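Local atomic coordinates of malonyl CoA-acyl carrier protein transacylase (Synechocystis sp. PCC 6803 substr. Kazusa, PDB entry 4RR5), a protein that catalyses transfer of the malonyl group from malonyl-CoA to holo-acyl carrier protein, a step of fatty acid biosynthesis. Residues Q32-I37 and F101-G106; I69-L74 and L95-V100. One frame throughout, in Å; residues are numbered along the deposited sequence.

Interaction 1 (Q32-I37 and F101-G106); sequences QQAEEI and FDFATG
Ile37 and Ala104 mark the nearest approach of the two backbones, with CA atoms 7.5 Å apart where helix 25-38 passes the first turn of helix 103-119. No hydrogen bond joins the two segments, so the contact is held by packing. Phe103 is the one aromatic side chain that touches across the contact. Its CG is anti to the backbone N (chi1 178°). The CB of Phe103 is directed at 32-37, and the ring meets that helix with the edge carrying CD2 and CE2. Gln33 lies against that edge. Gln33 CB is 3.8 Å from Phe103 CE2, and further out Gln33 NE2 comes to 3.3 Å from Phe103 CD2. The amide stands 85° from the ring plane, and its nitrogen sits near that plane, so this is an edge contact and not an amide-pi stack. Ala34 adds a looser touch, with Ala34 CB 4.4 Å from Phe103 CZ. One turn on from Gln33, Ile37 reaches across with the end of its longer branch, placing Ile37 CD1 3.7 Å from Ala104 CB. Asp102 is the N-cap of helix 103-119. Asp102 OD1 accepts from Thr105 N (2.9 Å), a capping bond, and from Thr105 OG1 (2.6 Å). Both tie the cap to the first turn, which carries Phe103 and Ala104. The contact joins helices 25-38 and 103-119, and Ile37 continues onto Leu107. Helix 56-76 packs on both: Val65 touches Ala34 and Phe103, and Tyr64 OH bonds to Phe103 O. Tyr96 of helix 90-97 meets the Phe103 side.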
loop_
_atom_site.group_PDB
_atom_site.type_symbol
_atom_site.label_atom_id
_atom_site.label_comp_id
_atom_site.label_asym_id
_atom_site.label_seq_id
_atom_site.Cartn_x
_atom_site.Cartn_y
_atom_site.Cartn_z
ATOM N N GLN A 32 -10.052 19.212 3.966
ATOM C CA GLN A 32 -10.518 19.903 5.173
ATOM C C GLN A 32 -10.992 18.894 6.202
ATOM O O GLN A 32 -10.695 19.035 7.386
ATOM C CB GLN A 32 -11.632 20.906 4.850
ATOM C CG GLN A 32 -11.115 22.230 4.288
ATOM C CD GLN A 32 -12.195 23.064 3.601
ATOM O OE1 GLN A 32 -13.387 22.730 3.631
ATOM N NE2 GLN A 32 -11.779 24.157 2.972
ATOM N N GLN A 33 -11.720 17.877 5.741
ATOM C CA GLN A 33 -12.056 16.730 6.575
ATOM C C GLN A 33 -10.816 16.075 7.169
ATOM O O GLN A 33 -10.789 15.767 8.359
ATOM C CB GLN A 33 -12.820 15.681 5.785
ATOM C CG GLN A 33 -14.167 16.106 5.300
ATOM C CD GLN A 33 -14.875 14.965 4.604
ATOM O OE1 GLN A 33 -15.376 15.116 3.484
ATOM N NE2 GLN A 33 -14.909 13.803 5.261
ATOM N N ALA A 34 -9.802 15.832 6.340
ATOM C CA ALA A 34 -8.581 15.229 6.849
ATOM C C ALA A 34 -7.936 16.135 7.887
ATOM O O ALA A 34 -7.384 15.654 8.875
ATOM C CB ALA A 34 -7.607 14.932 5.727
ATOM N N GLU A 35 -8.028 17.445 7.692
ATOM C CA GLU A 35 -7.350 18.361 8.603
ATOM C C GLU A 35 -8.018 18.342 9.995
ATOM O O GLU A 35 -7.316 18.323 11.005
ATOM C CB GLU A 35 -7.305 19.787 8.024
ATOM C CG GLU A 35 -6.391 20.732 8.800
ATOM C CD GLU A 35 -6.211 22.102 8.144
ATOM O OE1 GLU A 35 -6.939 22.429 7.188
ATOM O OE2 GLU A 35 -5.331 22.859 8.595
ATOM N N GLU A 36 -9.351 18.321 10.053
ATOM C CA GLU A 36 -10.041 18.234 11.343
ATOM C C GLU A 36 -9.782 16.899 12.033
ATOM O O GLU A 36 -9.578 16.867 13.237
ATOM C CB GLU A 36 -11.555 18.443 11.195
ATOM C CG GLU A 36 -12.151 17.761 9.985
ATOM C CD GLU A 36 -13.631 17.421 10.115
ATOM O OE1 GLU A 36 -13.947 16.235 10.392
ATOM O OE2 GLU A 36 -14.474 18.329 9.916
ATOM N N ILE A 37 -9.782 15.805 11.276
ATOM C CA ILE A 37 -9.515 14.474 11.830
ATOM C C ILE A 37 -8.069 14.295 12.316
ATOM O O ILE A 37 -7.818 13.680 13.351
ATOM C CB ILE A 37 -9.822 13.387 10.783
ATOM C CG1 ILE A 37 -11.316 13.361 10.476
ATOM C CG2 ILE A 37 -9.343 12.012 11.244
ATOM C CD1 ILE A 37 -11.640 12.652 9.175
ATOM N N PHE A 101 -15.659 1.005 4.319
ATOM C CA PHE A 101 -15.867 2.033 5.333
ATOM C C PHE A 101 -15.813 3.377 4.646
ATOM O O PHE A 101 -15.290 3.479 3.528
ATOM C CB PHE A 101 -14.830 1.975 6.456
ATOM C CG PHE A 101 -13.425 1.763 5.978
ATOM C CD1 PHE A 101 -12.771 2.731 5.237
ATOM C CD2 PHE A 101 -12.749 0.587 6.284
ATOM C CE1 PHE A 101 -11.466 2.530 4.796
ATOM C CE2 PHE A 101 -11.453 0.376 5.841
ATOM C CZ PHE A 101 -10.802 1.359 5.098
ATOM N N ASP A 102 -16.338 4.405 5.312
ATOM C CA ASP A 102 -16.338 5.745 4.738
ATOM C C ASP A 102 -14.964 6.406 4.862
ATOM O O ASP A 102 -14.061 5.896 5.543
ATOM C CB ASP A 102 -17.415 6.622 5.392
ATOM C CG ASP A 102 -17.320 6.653 6.917
ATOM O OD1 ASP A 102 -16.216 6.512 7.473
ATOM O OD2 ASP A 102 -18.367 6.828 7.569
ATOM N N PHE A 103 -14.830 7.554 4.205
ATOM C CA PHE A 103 -13.588 8.311 4.214
ATOM C C PHE A 103 -13.029 8.498 5.629
ATOM O O PHE A 103 -11.912 8.063 5.914
ATOM C CB PHE A 103 -13.795 9.669 3.537
ATOM C CG PHE A 103 -12.573 10.522 3.543
ATOM C CD1 PHE A 103 -11.444 10.133 2.831
ATOM C CD2 PHE A 103 -12.529 11.686 4.292
ATOM C CE1 PHE A 103 -10.290 10.896 2.854
ATOM C CE2 PHE A 103 -11.384 12.458 4.329
ATOM C CZ PHE A 103 -10.257 12.067 3.610
ATOM N N ALA A 104 -13.811 9.113 6.516
ATOM C CA ALA A 104 -13.340 9.439 7.868
ATOM C C ALA A 104 -12.907 8.228 8.694
ATOM O O ALA A 104 -11.878 8.286 9.362
ATOM C CB ALA A 104 -14.416 10.217 8.631
ATOM N N THR A 105 -13.695 7.149 8.668
ATOM C CA THR A 105 -13.370 5.936 9.433
ATOM C C THR A 105 -12.014 5.423 8.986
ATOM O O THR A 105 -11.185 5.023 9.794
ATOM C CB THR A 105 -14.423 4.792 9.252
ATOM O OG1 THR A 105 -15.732 5.241 9.635
ATOM C CG2 THR A 105 -14.051 3.580 10.083
ATOM N N GLY A 106 -11.802 5.460 7.678
ATOM C CA GLY A 106 -10.570 4.980 7.094
ATOM C C GLY A 106 -9.370 5.788 7.525
ATOM O O GLY A 106 -8.331 5.216 7.847
#

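Interaction 2 (I69-L74 and L95-V100); sequences ILADLL and LYAAGV
Asp72 and Tyr96 provide a polar link, side chain to side chain, between helix 56-76 and helix 90-97. Tyr96 OH donates to Asp72 OD2 over 2.6 Å, on the syn lone pair of that oxygen. The other oxygen is also close, with Asp72 OD1 3.0 Å from Tyr96 OH. The hydroxyl therefore faces the carboxylate from the side where both oxygens lie. OD2 is in the plane of the tyrosine ring, while the carboxylate plane is turned 63° from it. On Tyr96, CG lies anti to the backbone N (chi1 158°), an orientation that carries the phenol across to the neighbouring helix. Asp72 OD2 has a second partner in Lys30 NZ of helix 25-38, a salt bridge.

The apolar part is small. Ala71 CB is directed at the other helix and meets Ala97 CB, 4.4 Å away. The CA atoms of Ala71 and Ala97 are 6.4 Å apart, and these two short side chains allow the helices to lie this close.

Backbone bonds finish helix 90-97 just beyond the contact. Gly99 has positive phi (85°), which suits glycine, and a Schellman motif forms there. Val100 N bonds back to Leu95 O at 3.1 Å and Gly99 N to Tyr96 O at 3.2 Å. Ala97 O also accepts from Arg75 NH2 of helix 56-76, a further tie between the two helices.

If Asp72 were an alanine, the Tyr96 hydroxyl would probably lose this acceptor and Lys30 this counter-charge, and the phenol would be freer to turn. The lysine and the phenol together would be expected to favour an ionised carboxylate. The contact thus combines a close alanine pair with one carboxylate oxygen that serves two other helices.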
loop_
_atom_site.group_PDB
_atom_site.type_symbol
_atom_site.label_atom_id
_atom_site.label_comp_id
_atom_site.label_asym_id
_atom_site.label_seq_id
_atom_site.Cartn_x
_atom_site.Cartn_y
_atom_site.Cartn_z
ATOM N N ILE A 69 -9.008 10.849 -2.569
ATOM C CA ILE A 69 -9.399 11.980 -3.406
ATOM C C ILE A 69 -9.348 11.597 -4.882
ATOM O O ILE A 69 -10.290 11.847 -5.626
ATOM C CB ILE A 69 -8.510 13.224 -3.135
ATOM C CG1 ILE A 69 -8.986 13.935 -1.865
ATOM C CG2 ILE A 69 -8.516 14.193 -4.326
ATOM C CD1 ILE A 69 -8.004 14.881 -1.300
ATOM N N LEU A 70 -8.263 10.963 -5.303
ATOM C CA LEU A 70 -8.155 10.487 -6.682
ATOM C C LEU A 70 -9.276 9.514 -7.067
ATOM O O LEU A 70 -9.834 9.608 -8.169
ATOM C CB LEU A 70 -6.795 9.833 -6.904
ATOM C CG LEU A 70 -5.689 10.868 -7.063
ATOM C CD1 LEU A 70 -4.326 10.190 -7.000
ATOM C CD2 LEU A 70 -5.881 11.662 -8.363
ATOM N N ALA A 71 -9.623 8.598 -6.161
ATOM C CA ALA A 71 -10.709 7.662 -6.421
ATOM C C ALA A 71 -12.033 8.385 -6.671
ATOM O O ALA A 71 -12.799 8.026 -7.573
ATOM C CB ALA A 71 -10.853 6.695 -5.265
ATOM N N ASP A 72 -12.315 9.397 -5.861
ATOM C CA ASP A 72 -13.560 10.127 -6.017
ATOM C C ASP A 72 -13.531 11.004 -7.262
ATOM O O ASP A 72 -14.556 11.205 -7.903
ATOM C CB ASP A 72 -13.841 10.963 -4.785
ATOM C CG ASP A 72 -14.157 10.114 -3.591
ATOM O OD1 ASP A 72 -14.455 8.922 -3.781
ATOM O OD2 ASP A 72 -14.118 10.626 -2.464
ATOM N N LEU A 73 -12.357 11.522 -7.609
ATOM C CA LEU A 73 -12.221 12.313 -8.827
ATOM C C LEU A 73 -12.490 11.451 -10.065
ATOM O O LEU A 73 -13.187 11.881 -10.983
ATOM C CB LEU A 73 -10.839 12.953 -8.901
ATOM C CG LEU A 73 -10.678 14.116 -7.923
ATOM C CD1 LEU A 73 -9.249 14.618 -7.939
ATOM C CD2 LEU A 73 -11.666 15.221 -8.256
ATOM N N LEU A 74 -11.944 10.236 -10.061
ATOM C CA LEU A 74 -12.216 9.242 -11.095
ATOM C C LEU A 74 -13.709 8.927 -11.207
ATOM O O LEU A 74 -14.273 8.918 -12.304
ATOM C CB LEU A 74 -11.426 7.966 -10.809
ATOM C CG LEU A 74 -9.969 8.096 -11.219
ATOM C CD1 LEU A 74 -9.092 7.025 -10.553
ATOM C CD2 LEU A 74 -9.864 8.060 -12.750
ATOM N N LEU A 95 -10.012 -0.338 0.188
ATOM C CA LEU A 95 -11.195 -0.608 0.998
ATOM C C LEU A 95 -12.187 0.566 1.010
ATOM O O LEU A 95 -13.400 0.359 0.951
ATOM C CB LEU A 95 -10.778 -0.956 2.422
ATOM C CG LEU A 95 -10.076 -2.320 2.549
ATOM C CD1 LEU A 95 -9.597 -2.564 3.982
ATOM C CD2 LEU A 95 -10.998 -3.471 2.063
ATOM N N TYR A 96 -11.675 1.792 1.078
ATOM C CA TYR A 96 -12.532 2.968 1.037
ATOM C C TYR A 96 -13.162 3.084 -0.334
ATOM O O TYR A 96 -14.326 3.443 -0.464
ATOM C CB TYR A 96 -11.763 4.267 1.362
ATOM C CG TYR A 96 -12.485 5.481 0.812
ATOM C CD1 TYR A 96 -13.611 5.996 1.458
ATOM C CD2 TYR A 96 -12.085 6.080 -0.383
ATOM C CE1 TYR A 96 -14.300 7.084 0.943
ATOM C CE2 TYR A 96 -12.769 7.164 -0.898
ATOM C CZ TYR A 96 -13.869 7.669 -0.230
ATOM O OH TYR A 96 -14.546 8.756 -0.746
ATOM N N ALA A 97 -12.377 2.789 -1.358
ATOM C CA ALA A 97 -12.860 2.887 -2.717
ATOM C C ALA A 97 -13.971 1.885 -2.966
ATOM O O ALA A 97 -14.743 2.041 -3.911
ATOM C CB ALA A 97 -11.722 2.672 -3.706
ATOM N N ALA A 98 -14.052 0.855 -2.125
ATOM C CA ALA A 98 -14.983 -0.250 -2.348
ATOM C C ALA A 98 -16.158 -0.195 -1.390
ATOM O O ALA A 98 -16.981 -1.106 -1.373
ATOM C CB ALA A 98 -14.274 -1.569 -2.216
ATOM N N GLY A 99 -16.234 0.864 -0.586
ATOM C CA GLY A 99 -17.405 1.113 0.235
ATOM C C GLY A 99 -17.412 0.394 1.565
ATOM O O GLY A 99 -18.420 0.384 2.283
ATOM N N VAL A 100 -16.270 -0.187 1.912
ATOM C CA VAL A 100 -16.164 -1.018 3.100
ATOM C C VAL A 100 -16.273 -0.174 4.362
ATOM O O VAL A 100 -16.890 -0.582 5.351
ATOM C CB VAL A 100 -14.849 -1.805 3.075
ATOM C CG1 VAL A 100 -14.616 -2.508 4.384
ATOM C CG2 VAL A 100 -14.869 -2.792 1.910
#

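How the interactions relate
The centres of interactions 1 and 2 are about 13 Å apart, and the two contacts touch directly. Segment 101-106 follows 95-100 without a break, and the chain folds back on itself there. Phe103 N lies 3.3 Å from Tyr96 CE1, and Phe101 CZ lies 3.5 Å from Leu95 CB. Helix 25-38 serves both: it supplies 32-37 to interaction 1 and Lys30 to the carboxylate of interaction 2. Helix 56-76 supplies 69-74 to interaction 2 and packs, through Val65 and Ala68, on Phe103 of interaction 1. Neither contact is at the active site, assigned by similarity to Ser88 and His188. Helix 90-97, however, begins just after Ser88, in what is probably a nucleophile elbow.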